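Local coordinates for beta-lactamase-related domain-containing protein (Bacteroides dorei DSM 17855, PDB 5TGF) that is of unknown function but probably acts as a serine hydrolase of the beta-lactamase and penicillin-binding protein superfamily, and can bind calcium, at residues Ala30-Lys35 and Leu40-Tyr45; Leu87-Gly92 and Glu131-Asp136; Met163-Glu166 and Gln172-Ile175; Gly193-Met198 and Ile307-Gly312; Gly250-Lys255 and Ser321-Ser326. One frame throughout, in Å; residues are numbered along the deposited sequence.

Contacts 1, 4 and 5 form a connected group around the central antiparallel sheet. Contact 1 joins contact 4 through a probable hydrogen bond, Ala30 O to Ile307 N at 2.8 Å, and contact 4 packs on contact 5, with Val310 CB 3.7 Å from Ser322 OG. Contacts 2 and 3 belong to the helical region, their nearest atoms about 10 Å apart; contact 2 lies about 44 Å from contact 1, centre to centre. Contact 3 borders a calcium site seen for this protein but empty in this chain, Met163 about 4 Å from Thr75 between side chains. Phe323 of contact 5 lies near Ser58 and Lys61, matching the SxxK pattern of the nucleophile in relatives, unconfirmed here.

Contact 1 of 5, residues Ala30-Lys35 and Leu40-Tyr45; sequences AICVVK and LFEKAY
Ala30 faces Ala44 in a non-hydrogen-bonded antiparallel pair, the two CB atoms 4.2 Å apart. Ile31 then pairs with Lys43 through two backbone bonds: Ile31 N reaches Lys43 O at 2.9 Å, and Lys43 N returns to Ile31 O at 3.1 Å. The Ile31 chi1 of -170° sends CG1 anti to the backbone N and leaves CG2 between the backbone N and the carbonyl carbon, from where CG2 meets the Phe41 ring obliquely, 3.6 Å from CE2; the two side chains cross at about a right angle. Cys32 stands opposite Glu42 on the other sheet face. At Val33 the regular ladder is broken by a classic beta bulge: Val33 N bonds to Phe41 O at 2.8 Å, while Val33 O takes Leu40 N at 2.8 Å and, weakly, Phe41 N. Two residues of the edge strand thus face one of its neighbour. Lys35 ends the run with CB 3.5 Å from CD1 of Leu40. The hairpin closes one margin of the six-stranded sheet. Strand 302-307 flanks strand 28-35 on its other side; helix 11-22 covers Ile31, Phe41 and Tyr45, its Asp14 binding Lys43 and Tyr45, and helix 207-218 packs on Ala30 and Cys32.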
# COMPACT_ATOMS: atom_id res chain seq x y z
N ALA A 30 12.01 -12.91 -3.20
CA ALA A 30 12.44 -12.53 -4.54
C ALA A 30 12.47 -11.02 -4.65
O ALA A 30 11.65 -10.32 -4.03
CB ALA A 30 11.52 -13.11 -5.62
N ILE A 31 13.36 -10.52 -5.51
CA ILE A 31 13.46 -9.10 -5.75
C ILE A 31 13.61 -8.78 -7.24
O ILE A 31 14.15 -9.60 -8.02
CB ILE A 31 14.61 -8.51 -4.95
CG1 ILE A 31 14.56 -6.99 -5.01
CG2 ILE A 31 15.94 -9.04 -5.42
CD1 ILE A 31 15.25 -6.34 -3.86
N CYS A 32 13.08 -7.63 -7.62
CA CYS A 32 13.31 -7.04 -8.96
C CYS A 32 13.53 -5.53 -8.82
O CYS A 32 12.75 -4.87 -8.12
CB CYS A 32 12.14 -7.34 -9.89
SG CYS A 32 12.36 -6.74 -11.60
N VAL A 33 14.61 -5.02 -9.41
CA VAL A 33 14.96 -3.59 -9.41
C VAL A 33 15.08 -3.12 -10.86
O VAL A 33 15.83 -3.72 -11.66
CB VAL A 33 16.29 -3.30 -8.67
CG1 VAL A 33 16.62 -1.81 -8.72
CG2 VAL A 33 16.26 -3.84 -7.25
N VAL A 34 14.34 -2.07 -11.21
CA VAL A 34 14.28 -1.55 -12.55
C VAL A 34 14.70 -0.10 -12.54
O VAL A 34 14.22 0.68 -11.69
CB VAL A 34 12.85 -1.65 -13.13
CG1 VAL A 34 12.79 -1.17 -14.58
CG2 VAL A 34 12.36 -3.10 -13.05
N LYS A 35 15.63 0.27 -13.43
CA LYS A 35 16.09 1.67 -13.52
C LYS A 35 15.95 2.15 -14.94
O LYS A 35 16.39 1.48 -15.88
CB LYS A 35 17.53 1.84 -13.06
CG LYS A 35 18.06 3.27 -13.25
CD LYS A 35 19.50 3.39 -12.76
CE LYS A 35 19.92 4.82 -12.45
NZ LYS A 35 19.94 5.66 -13.66
N LEU A 40 17.71 -4.07 -13.66
CA LEU A 40 19.12 -4.08 -13.19
C LEU A 40 19.47 -5.28 -12.35
O LEU A 40 20.63 -5.66 -12.27
CB LEU A 40 19.44 -2.82 -12.39
CG LEU A 40 19.33 -1.47 -13.10
CD1 LEU A 40 20.10 -0.45 -12.27
CD2 LEU A 40 19.87 -1.51 -14.53
N PHE A 41 18.51 -5.81 -11.62
CA PHE A 41 18.76 -6.90 -10.69
C PHE A 41 17.46 -7.63 -10.43
O PHE A 41 16.45 -7.01 -10.14
CB PHE A 41 19.36 -6.37 -9.39
CG PHE A 41 19.77 -7.44 -8.44
CD1 PHE A 41 20.93 -8.19 -8.67
CD2 PHE A 41 19.01 -7.72 -7.32
CE1 PHE A 41 21.29 -9.19 -7.77
CE2 PHE A 41 19.38 -8.72 -6.44
CZ PHE A 41 20.53 -9.44 -6.64
N GLU A 42 17.49 -8.96 -10.57
CA GLU A 42 16.31 -9.80 -10.38
C GLU A 42 16.79 -11.17 -9.94
O GLU A 42 17.62 -11.77 -10.60
CB GLU A 42 15.52 -9.91 -11.68
CG GLU A 42 14.10 -10.43 -11.54
CD GLU A 42 13.29 -10.31 -12.83
OE1 GLU A 42 13.82 -10.66 -13.91
OE2 GLU A 42 12.14 -9.83 -12.77
N LYS A 43 16.30 -11.64 -8.79
CA LYS A 43 16.83 -12.84 -8.18
C LYS A 43 15.82 -13.42 -7.22
O LYS A 43 15.11 -12.67 -6.50
CB LYS A 43 18.10 -12.54 -7.39
CG LYS A 43 18.79 -13.79 -6.87
CD LYS A 43 20.17 -13.51 -6.31
CE LYS A 43 20.78 -14.78 -5.78
NZ LYS A 43 22.07 -14.51 -5.08
N ALA A 44 15.72 -14.74 -7.22
CA ALA A 44 14.86 -15.44 -6.27
C ALA A 44 15.73 -16.21 -5.29
O ALA A 44 16.83 -16.63 -5.62
CB ALA A 44 13.89 -16.34 -7.00
N TYR A 45 15.26 -16.34 -4.06
CA TYR A 45 16.00 -16.97 -2.95
C TYR A 45 15.15 -18.07 -2.34
O TYR A 45 13.91 -18.02 -2.35
CB TYR A 45 16.32 -15.94 -1.86
CG TYR A 45 17.21 -14.80 -2.30
CD1 TYR A 45 16.69 -13.75 -3.05
CD2 TYR A 45 18.56 -14.77 -1.97
CE1 TYR A 45 17.49 -12.69 -3.44
CE2 TYR A 45 19.37 -13.72 -2.39
CZ TYR A 45 18.83 -12.68 -3.13
OH TYR A 45 19.60 -11.59 -3.57

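Contact 2 of 5, residues Leu87-Gly92 and Glu131-Asp136; sequences LPQFRG and EILSLD
The CA atoms of Phe90 and Leu133 are 7.1 Å apart, the nearest backbone approach of a short 3-10 turn, residues 88-90, to the later part of helix 125-133. Both belong to the mainly helical region that accompanies the central sheet in proteins of the beta-lactamase fold, and a CH-pi contact is the core of their meeting. Leu133 is the single residue of its segment that does the touching, and its two methyls divide the work. CD1 sits above the middle of the Phe90 ring, 3.9 Å from the centroid and only 12° off the normal, so the methyl presses on the face and not on the rim. The leucine and phenylalanine side chains run past each other in opposite directions. CD2 turns to Gln89, meeting both the backbone O and the side-chain NE2 of Gln89 at 3.7 Å. The Gln89 CG lies between its own backbone N and carbonyl carbon (chi1 77°), and from there the extended chain passes along CD2 obliquely, CG and CD each 3.9 Å from that methyl. CD2 thus rests over a face of the Gln89 amide, in plain van der Waals contact. Val129 of helix 125-133 also touches Gln89 and Phe90, widening the patch, while Lys95 touches the Phe90 ring and bonds through NZ to the carbonyl oxygens of Leu133 and Leu135. Close by, the carbonyl O of Glu131 is gripped twice by Ser134: by the backbone N at 3.3 Å, and by OG at 2.8 Å in the carbonyl plane.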
# COMPACT_ATOMS: atom_id res chain seq x y z
N LEU A 87 -23.06 6.34 0.68
CA LEU A 87 -23.57 5.31 1.58
C LEU A 87 -24.59 5.93 2.57
O LEU A 87 -24.22 6.32 3.68
CB LEU A 87 -22.46 4.62 2.38
CG LEU A 87 -21.24 4.18 1.58
CD1 LEU A 87 -20.19 3.50 2.47
CD2 LEU A 87 -21.70 3.22 0.50
N PRO A 88 -25.86 6.02 2.14
CA PRO A 88 -26.81 6.82 2.93
C PRO A 88 -27.11 6.26 4.33
O PRO A 88 -27.58 7.02 5.19
CB PRO A 88 -28.06 6.88 2.05
CG PRO A 88 -27.92 5.76 1.08
CD PRO A 88 -26.44 5.58 0.87
N GLN A 89 -26.77 5.01 4.60
CA GLN A 89 -26.89 4.51 5.95
C GLN A 89 -25.99 5.25 6.94
O GLN A 89 -26.19 5.13 8.14
CB GLN A 89 -26.69 2.97 6.01
CG GLN A 89 -25.24 2.48 5.92
CD GLN A 89 -25.08 0.96 6.10
OE1 GLN A 89 -24.14 0.35 5.54
NE2 GLN A 89 -25.96 0.34 6.88
N PHE A 90 -25.02 6.03 6.45
CA PHE A 90 -24.15 6.83 7.35
C PHE A 90 -24.73 8.21 7.73
O PHE A 90 -24.12 8.90 8.53
CB PHE A 90 -22.76 7.03 6.72
CG PHE A 90 -21.84 5.85 6.88
CD1 PHE A 90 -22.04 4.68 6.18
CD2 PHE A 90 -20.76 5.92 7.75
CE1 PHE A 90 -21.20 3.59 6.35
CE2 PHE A 90 -19.91 4.84 7.92
CZ PHE A 90 -20.13 3.68 7.23
N ARG A 91 -25.85 8.62 7.14
CA ARG A 91 -26.46 9.92 7.50
C ARG A 91 -26.96 9.84 8.94
O ARG A 91 -27.49 8.81 9.35
CB ARG A 91 -27.65 10.26 6.60
CG ARG A 91 -27.29 10.75 5.20
CD ARG A 91 -26.80 12.21 5.19
NE ARG A 91 -26.61 12.73 3.83
CZ ARG A 91 -26.01 13.88 3.53
NH1 ARG A 91 -25.50 14.66 4.50
NH2 ARG A 91 -25.89 14.24 2.26
N GLY A 92 -26.72 10.88 9.72
CA GLY A 92 -27.07 10.86 11.13
C GLY A 92 -25.91 10.51 12.04
O GLY A 92 -26.01 10.64 13.26
N GLU A 131 -20.88 -3.42 10.09
CA GLU A 131 -20.25 -3.56 11.41
C GLU A 131 -19.43 -2.33 11.79
O GLU A 131 -19.48 -1.87 12.94
CB GLU A 131 -19.40 -4.80 11.49
CG GLU A 131 -18.74 -4.95 12.86
CD GLU A 131 -18.39 -6.37 13.23
OE1 GLU A 131 -18.42 -7.24 12.33
OE2 GLU A 131 -18.05 -6.60 14.42
N ILE A 132 -18.71 -1.75 10.83
CA ILE A 132 -17.90 -0.57 11.13
C ILE A 132 -18.80 0.63 11.52
O ILE A 132 -18.43 1.45 12.36
CB ILE A 132 -16.97 -0.22 9.96
CG1 ILE A 132 -15.97 -1.36 9.75
CG2 ILE A 132 -16.27 1.14 10.19
CD1 ILE A 132 -15.39 -1.37 8.35
N LEU A 133 -19.99 0.69 10.94
CA LEU A 133 -20.92 1.80 11.18
C LEU A 133 -21.27 1.92 12.67
O LEU A 133 -21.45 3.01 13.17
CB LEU A 133 -22.19 1.65 10.34
CG LEU A 133 -23.35 2.63 10.60
CD1 LEU A 133 -22.93 4.06 10.39
CD2 LEU A 133 -24.53 2.28 9.73
N SER A 134 -21.32 0.79 13.38
CA SER A 134 -21.67 0.76 14.81
C SER A 134 -20.59 1.32 15.75
O SER A 134 -20.88 1.59 16.89
CB SER A 134 -22.02 -0.68 15.24
OG SER A 134 -20.84 -1.49 15.30
N LEU A 135 -19.37 1.52 15.27
CA LEU A 135 -18.23 1.85 16.13
C LEU A 135 -18.06 3.36 16.28
O LEU A 135 -18.07 4.10 15.31
CB LEU A 135 -16.92 1.25 15.58
CG LEU A 135 -16.86 -0.28 15.44
CD1 LEU A 135 -15.59 -0.69 14.70
CD2 LEU A 135 -16.99 -0.99 16.79
N ASP A 136 -17.82 3.79 17.51
CA ASP A 136 -17.43 5.16 17.78
C ASP A 136 -16.11 5.50 17.08
O ASP A 136 -15.20 4.64 16.90
CB ASP A 136 -17.19 5.37 19.28
CG ASP A 136 -18.45 5.22 20.12
OD1 ASP A 136 -19.57 5.50 19.63
OD2 ASP A 136 -18.29 4.87 21.31

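Contact 3 of 5, residues Met163-Glu166 and Gln172-Ile175; sequences MGKE and QELI
Met163 and Leu174 make the apolar, inner half of this contact, whereas Lys165 and Glu173 form a polar outer half at the surface. On the inner side, CE of Met163, a selenomethionine, approaches CD1 of Leu174 at 4.3 Å. The touch itself is light, but its surroundings are dense: Val71 of helix 60-74 packs against both side chains, and Leu170 also touches Met163. All three Met163 torsions lie near -60° to -70°, folding the chain so that the terminal methyl turns toward the leucine. On the outer side, Lys165 stretches fully beyond CG to reach Glu173, and NZ forms a salt bridge with OE1 of Glu173. The modelled separation of 2.5 Å between Lys165 NZ and Glu173 OE1 is unusually short, and the exact value is doubtful. As modelled, the ammonium approaches from above the carboxylate plane. Glu173 is exposed, so the bridge lies on the solvent side of the contact. Gly164 leaves helix 150-163 with positive phi, and Glu166 takes the N-cap position of helix 167-179. Such a short helix-to-helix connection is bridged here by side chains of both kinds. Its inner end adjoins a calcium site seen for this protein but empty in this chain: the Met163 side chain lies about 4 Å from that of Thr75.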
# COMPACT_ATOMS: atom_id res chain seq x y z
N MSE A 163 -19.67 2.00 -8.94
CA MSE A 163 -19.60 1.15 -10.11
C MSE A 163 -20.70 0.11 -10.23
O MSE A 163 -20.79 -0.57 -11.25
CB MSE A 163 -18.28 0.36 -10.10
CG MSE A 163 -17.06 1.26 -10.16
SE MSE A 163 -16.93 2.03 -11.97
CE MSE A 163 -16.44 0.43 -12.98
N GLY A 164 -21.45 -0.11 -9.17
CA GLY A 164 -22.40 -1.23 -9.13
C GLY A 164 -21.76 -2.60 -9.21
O GLY A 164 -22.35 -3.53 -9.77
N LYS A 165 -20.59 -2.76 -8.59
CA LYS A 165 -19.80 -3.98 -8.76
C LYS A 165 -18.88 -4.16 -7.53
O LYS A 165 -18.40 -3.18 -6.99
CB LYS A 165 -18.93 -3.85 -10.02
CG LYS A 165 -18.48 -5.15 -10.63
CD LYS A 165 -17.84 -4.90 -12.01
CE LYS A 165 -17.07 -6.15 -12.43
NZ LYS A 165 -16.47 -6.09 -13.80
N GLU A 166 -18.63 -5.39 -7.13
CA GLU A 166 -17.85 -5.63 -5.91
C GLU A 166 -16.35 -5.39 -6.15
O GLU A 166 -15.87 -5.37 -7.30
CB GLU A 166 -18.12 -7.03 -5.36
CG GLU A 166 -19.47 -7.15 -4.65
CD GLU A 166 -19.52 -8.31 -3.69
OE1 GLU A 166 -19.60 -9.45 -4.17
OE2 GLU A 166 -19.37 -8.11 -2.47
N GLN A 172 -9.88 -6.81 -10.70
CA GLN A 172 -9.52 -7.61 -11.86
C GLN A 172 -9.86 -6.83 -13.14
O GLN A 172 -9.07 -6.80 -14.05
CB GLN A 172 -10.24 -8.96 -11.86
CG GLN A 172 -9.92 -9.87 -10.65
CD GLN A 172 -8.45 -10.26 -10.55
OE1 GLN A 172 -7.72 -10.33 -11.55
NE2 GLN A 172 -8.02 -10.62 -9.34
N GLU A 173 -11.01 -6.18 -13.18
CA GLU A 173 -11.43 -5.48 -14.40
C GLU A 173 -10.54 -4.25 -14.70
O GLU A 173 -10.06 -4.09 -15.83
CB GLU A 173 -12.90 -5.08 -14.31
CG GLU A 173 -13.37 -4.25 -15.50
CD GLU A 173 -14.71 -3.55 -15.27
OE1 GLU A 173 -15.39 -3.85 -14.27
OE2 GLU A 173 -15.07 -2.69 -16.11
N LEU A 174 -10.27 -3.45 -13.68
CA LEU A 174 -9.68 -2.11 -13.86
C LEU A 174 -8.15 -2.04 -13.72
O LEU A 174 -7.53 -1.11 -14.24
CB LEU A 174 -10.30 -1.15 -12.84
CG LEU A 174 -11.80 -0.92 -12.95
CD1 LEU A 174 -12.26 0.07 -11.90
CD2 LEU A 174 -12.18 -0.42 -14.34
N ILE A 175 -7.55 -2.98 -12.99
CA ILE A 175 -6.12 -2.97 -12.79
C ILE A 175 -5.44 -4.26 -13.25
O ILE A 175 -4.47 -4.22 -14.02
CB ILE A 175 -5.77 -2.65 -11.32
CG1 ILE A 175 -6.39 -1.32 -10.84
CG2 ILE A 175 -4.27 -2.71 -11.08
CD1 ILE A 175 -5.85 -0.06 -11.48

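Contact 4 of 5, residues Gly193-Met198 and Ile307-Gly312; sequences GGHAPM and IAHVQG
An imidazole-imidazole hydrogen bond, His195 to His309, joins the loop before helix 198-201 to the chain just beyond strand 302-307 of the central sheet. It is the sole direct link between the two segments and buries little surface, so its evidence lies in the ring geometry. His195 NE2 and His309 NE2 are 2.9 Å apart with an angle of 165° at the hydrogen, and either ring could be the donor. The side chains come from opposite directions and meet rim to rim, their planes at 77°; each NE2 lies at the edge of the partner ring, near its plane, so neither imidazole stacks on the other. His309 is held at its far nitrogen as well: ND1 donates to Val310 O at 2.9 Å, with the acceptor close to the ring plane, and this fixes the rotation of the ring. Its CG is anti to the backbone N, which sends the imidazole across to the other loop. His195 is gripped in the same manner at both nitrogens, ND1 being hydrogen-bonded to Asn190 OD1. Gly193 O stands 3.8 Å above the plane of the His195 ring, over its centre, and the Tyr55 ring meets that imidazole at a shallow inclination. Trp289 connects both sides, its ring meeting His309 nearly perpendicularly while NE1 bonds to Gly194 O. With both ND1 atoms apparently used as donors, a proton between the NE2 atoms would probably make one ring an imidazolium, shared or exchanging between the two.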
# COMPACT_ATOMS: atom_id res chain seq x y z
N GLY A 193 -4.01 -14.52 10.13
CA GLY A 193 -3.62 -13.40 10.98
C GLY A 193 -2.69 -12.47 10.24
O GLY A 193 -1.65 -12.90 9.68
N GLY A 194 -3.07 -11.19 10.17
CA GLY A 194 -2.28 -10.19 9.51
C GLY A 194 -2.43 -10.09 8.00
O GLY A 194 -1.71 -9.30 7.35
N HIS A 195 -3.40 -10.82 7.44
CA HIS A 195 -3.74 -10.68 6.02
C HIS A 195 -5.18 -10.19 5.81
O HIS A 195 -5.90 -10.63 4.90
CB HIS A 195 -3.51 -11.99 5.27
CG HIS A 195 -2.23 -12.68 5.61
ND1 HIS A 195 -2.16 -14.04 5.85
CD2 HIS A 195 -0.97 -12.22 5.76
CE1 HIS A 195 -0.92 -14.37 6.16
NE2 HIS A 195 -0.18 -13.28 6.11
N ALA A 196 -5.54 -9.21 6.62
CA ALA A 196 -6.91 -8.71 6.72
C ALA A 196 -6.85 -7.31 7.33
O ALA A 196 -5.83 -6.98 7.94
CB ALA A 196 -7.74 -9.62 7.62
N PRO A 197 -7.87 -6.45 7.10
CA PRO A 197 -9.09 -6.66 6.32
C PRO A 197 -8.80 -6.61 4.82
O PRO A 197 -7.65 -6.42 4.43
CB PRO A 197 -10.00 -5.50 6.73
CG PRO A 197 -9.14 -4.50 7.35
CD PRO A 197 -7.81 -5.11 7.70
N MSE A 198 -9.82 -6.80 4.00
CA MSE A 198 -9.62 -6.96 2.53
C MSE A 198 -8.64 -5.97 1.94
O MSE A 198 -7.64 -6.36 1.32
CB MSE A 198 -10.99 -6.88 1.82
CG MSE A 198 -10.88 -7.30 0.35
SE MSE A 198 -12.55 -6.97 -0.64
CE MSE A 198 -13.61 -8.36 0.26
N ILE A 307 9.63 -9.30 -2.30
CA ILE A 307 8.49 -10.08 -1.83
C ILE A 307 8.98 -11.27 -0.99
O ILE A 307 9.95 -11.97 -1.33
CB ILE A 307 7.57 -10.53 -2.97
CG1 ILE A 307 6.22 -11.01 -2.44
CG2 ILE A 307 8.24 -11.57 -3.85
CD1 ILE A 307 5.23 -11.34 -3.57
N ALA A 308 8.33 -11.45 0.16
CA ALA A 308 8.66 -12.44 1.13
C ALA A 308 7.64 -12.36 2.27
O ALA A 308 6.87 -11.40 2.34
CB ALA A 308 10.07 -12.22 1.67
N HIS A 309 7.65 -13.36 3.14
CA HIS A 309 6.76 -13.40 4.31
C HIS A 309 7.57 -13.93 5.50
O HIS A 309 8.00 -15.07 5.52
CB HIS A 309 5.50 -14.24 4.07
CG HIS A 309 4.44 -14.06 5.12
ND1 HIS A 309 4.66 -14.34 6.46
CD2 HIS A 309 3.19 -13.55 5.05
CE1 HIS A 309 3.58 -14.02 7.15
NE2 HIS A 309 2.69 -13.53 6.32
N VAL A 310 7.78 -13.08 6.48
CA VAL A 310 8.59 -13.42 7.68
C VAL A 310 8.03 -14.68 8.35
O VAL A 310 6.81 -14.96 8.31
CB VAL A 310 8.66 -12.20 8.67
CG1 VAL A 310 7.32 -12.05 9.40
CG2 VAL A 310 9.82 -12.31 9.65
N GLN A 311 8.93 -15.47 8.91
CA GLN A 311 8.52 -16.54 9.82
C GLN A 311 8.80 -16.12 11.23
O GLN A 311 9.85 -15.53 11.51
CB GLN A 311 9.11 -17.93 9.49
CG GLN A 311 10.60 -18.09 9.31
CD GLN A 311 10.98 -19.27 8.36
OE1 GLN A 311 10.16 -20.16 8.06
NE2 GLN A 311 12.25 -19.28 7.90
N GLY A 312 7.82 -16.32 12.09
CA GLY A 312 7.90 -15.88 13.47
C GLY A 312 7.48 -14.44 13.58
O GLY A 312 6.75 -13.93 12.74

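Contact 5 of 5, residues Gly250-Lys255 and Ser321-Ser326; sequences GEYVEK and SSFYGS
Tyr324 OH is gripped from two quarters: a water lies 2.6 Å from it, near the plane of the ring, and a glycerol hydroxyl, probably from the crystallisation liquor, also bonds to it. The same water donates to Gly250 O at 2.9 Å, bridging the two segments. The Tyr324 ring is sandwiched. Over one face runs Lys255, extended beyond CG, with CE 3.8 Å from the Tyr324 ring centroid and 4° off the normal. NZ of Lys255 lies 4.0 Å from that centroid and 26° off the normal, a cation-pi contact; the methylene CE therefore sits more centrally than the charge. The rim of Phe323 meets the opposite face, CD2 standing 3.6 Å above the middle of the Tyr324 ring. Phe323 in turn receives Tyr252: CD1 of Tyr252 lies 3.8 Å from CZ of Phe323, over the face but toward its rim, with the two planes inclined at 41°. Tyr252 OH is engaged elsewhere, by Glu272, which helps to fix that ring. The turn that carries both aromatic residues is shaped by Ser321, whose OG accepts Tyr324 N at 3.0 Å and Phe323 N at 3.2 Å. These make an ST motif and an ST turn respectively, running into the type I turn Phe323 to Ser326. Phe323 also lies near, without touching, Ser58 and Lys61, which fit the SxxK pattern of this family; with glycerol bound at Tyr324, Glu251 and Tyr252 N, the arrangement is consistent with an aromatic wall beside the active-site pocket of a beta-lactamase-like fold.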
# COMPACT_ATOMS: atom_id res chain seq x y z
N GLY A 250 7.27 8.82 16.23
CA GLY A 250 7.50 7.38 16.08
C GLY A 250 6.60 6.63 15.08
O GLY A 250 6.49 5.43 15.15
N GLU A 251 5.99 7.34 14.12
CA GLU A 251 5.32 6.61 13.03
C GLU A 251 6.41 6.10 12.07
O GLU A 251 7.59 6.46 12.19
CB GLU A 251 4.32 7.51 12.31
CG GLU A 251 3.25 8.12 13.21
CD GLU A 251 2.20 7.12 13.71
OE1 GLU A 251 2.10 5.98 13.22
OE2 GLU A 251 1.49 7.48 14.68
N TYR A 252 6.00 5.27 11.13
CA TYR A 252 6.93 4.52 10.28
C TYR A 252 8.00 5.36 9.59
O TYR A 252 9.16 4.98 9.59
CB TYR A 252 6.15 3.69 9.25
CG TYR A 252 7.03 3.13 8.16
CD1 TYR A 252 7.73 1.94 8.30
CD2 TYR A 252 7.14 3.82 6.99
CE1 TYR A 252 8.52 1.48 7.26
CE2 TYR A 252 7.90 3.35 5.96
CZ TYR A 252 8.62 2.21 6.11
OH TYR A 252 9.46 1.89 5.05
N VAL A 253 7.63 6.50 9.01
CA VAL A 253 8.64 7.28 8.27
C VAL A 253 9.76 7.80 9.21
O VAL A 253 10.97 7.74 8.86
CB VAL A 253 7.98 8.39 7.43
CG1 VAL A 253 8.98 9.42 6.98
CG2 VAL A 253 7.21 7.80 6.25
N GLU A 254 9.37 8.30 10.38
CA GLU A 254 10.35 8.80 11.36
C GLU A 254 11.18 7.66 11.95
O GLU A 254 12.41 7.73 11.96
CB GLU A 254 9.68 9.59 12.51
CG GLU A 254 10.67 10.01 13.64
CD GLU A 254 9.98 10.49 14.94
OE1 GLU A 254 8.96 11.20 14.83
OE2 GLU A 254 10.41 10.14 16.09
N LYS A 255 10.51 6.56 12.27
CA LYS A 255 11.14 5.43 12.93
C LYS A 255 12.03 4.61 11.99
O LYS A 255 13.11 4.20 12.37
CB LYS A 255 10.06 4.52 13.54
CG LYS A 255 10.65 3.40 14.37
CD LYS A 255 9.63 2.82 15.33
CE LYS A 255 10.11 1.48 15.83
NZ LYS A 255 9.07 0.81 16.65
N SER A 321 13.79 -6.23 11.86
CA SER A 321 12.36 -6.03 11.74
C SER A 321 11.97 -6.12 10.29
O SER A 321 12.50 -5.36 9.46
CB SER A 321 11.92 -4.66 12.26
OG SER A 321 10.53 -4.46 12.03
N SER A 322 11.02 -7.02 9.99
CA SER A 322 10.55 -7.19 8.63
C SER A 322 9.69 -6.00 8.17
O SER A 322 9.28 -5.94 7.00
CB SER A 322 9.76 -8.50 8.48
OG SER A 322 8.71 -8.58 9.41
N PHE A 323 9.32 -5.11 9.10
CA PHE A 323 8.58 -3.88 8.75
C PHE A 323 9.50 -2.64 8.77
O PHE A 323 9.76 -2.02 7.72
CB PHE A 323 7.40 -3.73 9.70
CG PHE A 323 6.53 -2.55 9.40
CD1 PHE A 323 5.86 -2.44 8.17
CD2 PHE A 323 6.25 -1.61 10.38
CE1 PHE A 323 5.04 -1.36 7.90
CE2 PHE A 323 5.38 -0.55 10.13
CZ PHE A 323 4.77 -0.42 8.89
N TYR A 324 10.03 -2.33 9.95
CA TYR A 324 10.85 -1.11 10.10
C TYR A 324 12.21 -1.17 9.45
O TYR A 324 12.82 -0.13 9.20
CB TYR A 324 11.00 -0.76 11.58
CG TYR A 324 9.67 -0.45 12.25
CD1 TYR A 324 9.01 0.74 11.97
CD2 TYR A 324 9.09 -1.32 13.14
CE1 TYR A 324 7.83 1.04 12.57
CE2 TYR A 324 7.89 -1.02 13.75
CZ TYR A 324 7.28 0.19 13.46
OH TYR A 324 6.08 0.49 14.00
N GLY A 325 12.71 -2.38 9.14
CA GLY A 325 14.02 -2.55 8.51
C GLY A 325 13.99 -2.43 6.99
O GLY A 325 15.02 -2.24 6.36
N SER A 326 12.80 -2.51 6.40
CA SER A 326 12.67 -2.64 4.95
C SER A 326 13.31 -1.55 4.09
O SER A 326 13.89 -1.86 3.04
CB SER A 326 11.19 -2.74 4.61
OG SER A 326 10.68 -3.93 5.20
O HOH W 1 5.57 3.05 13.67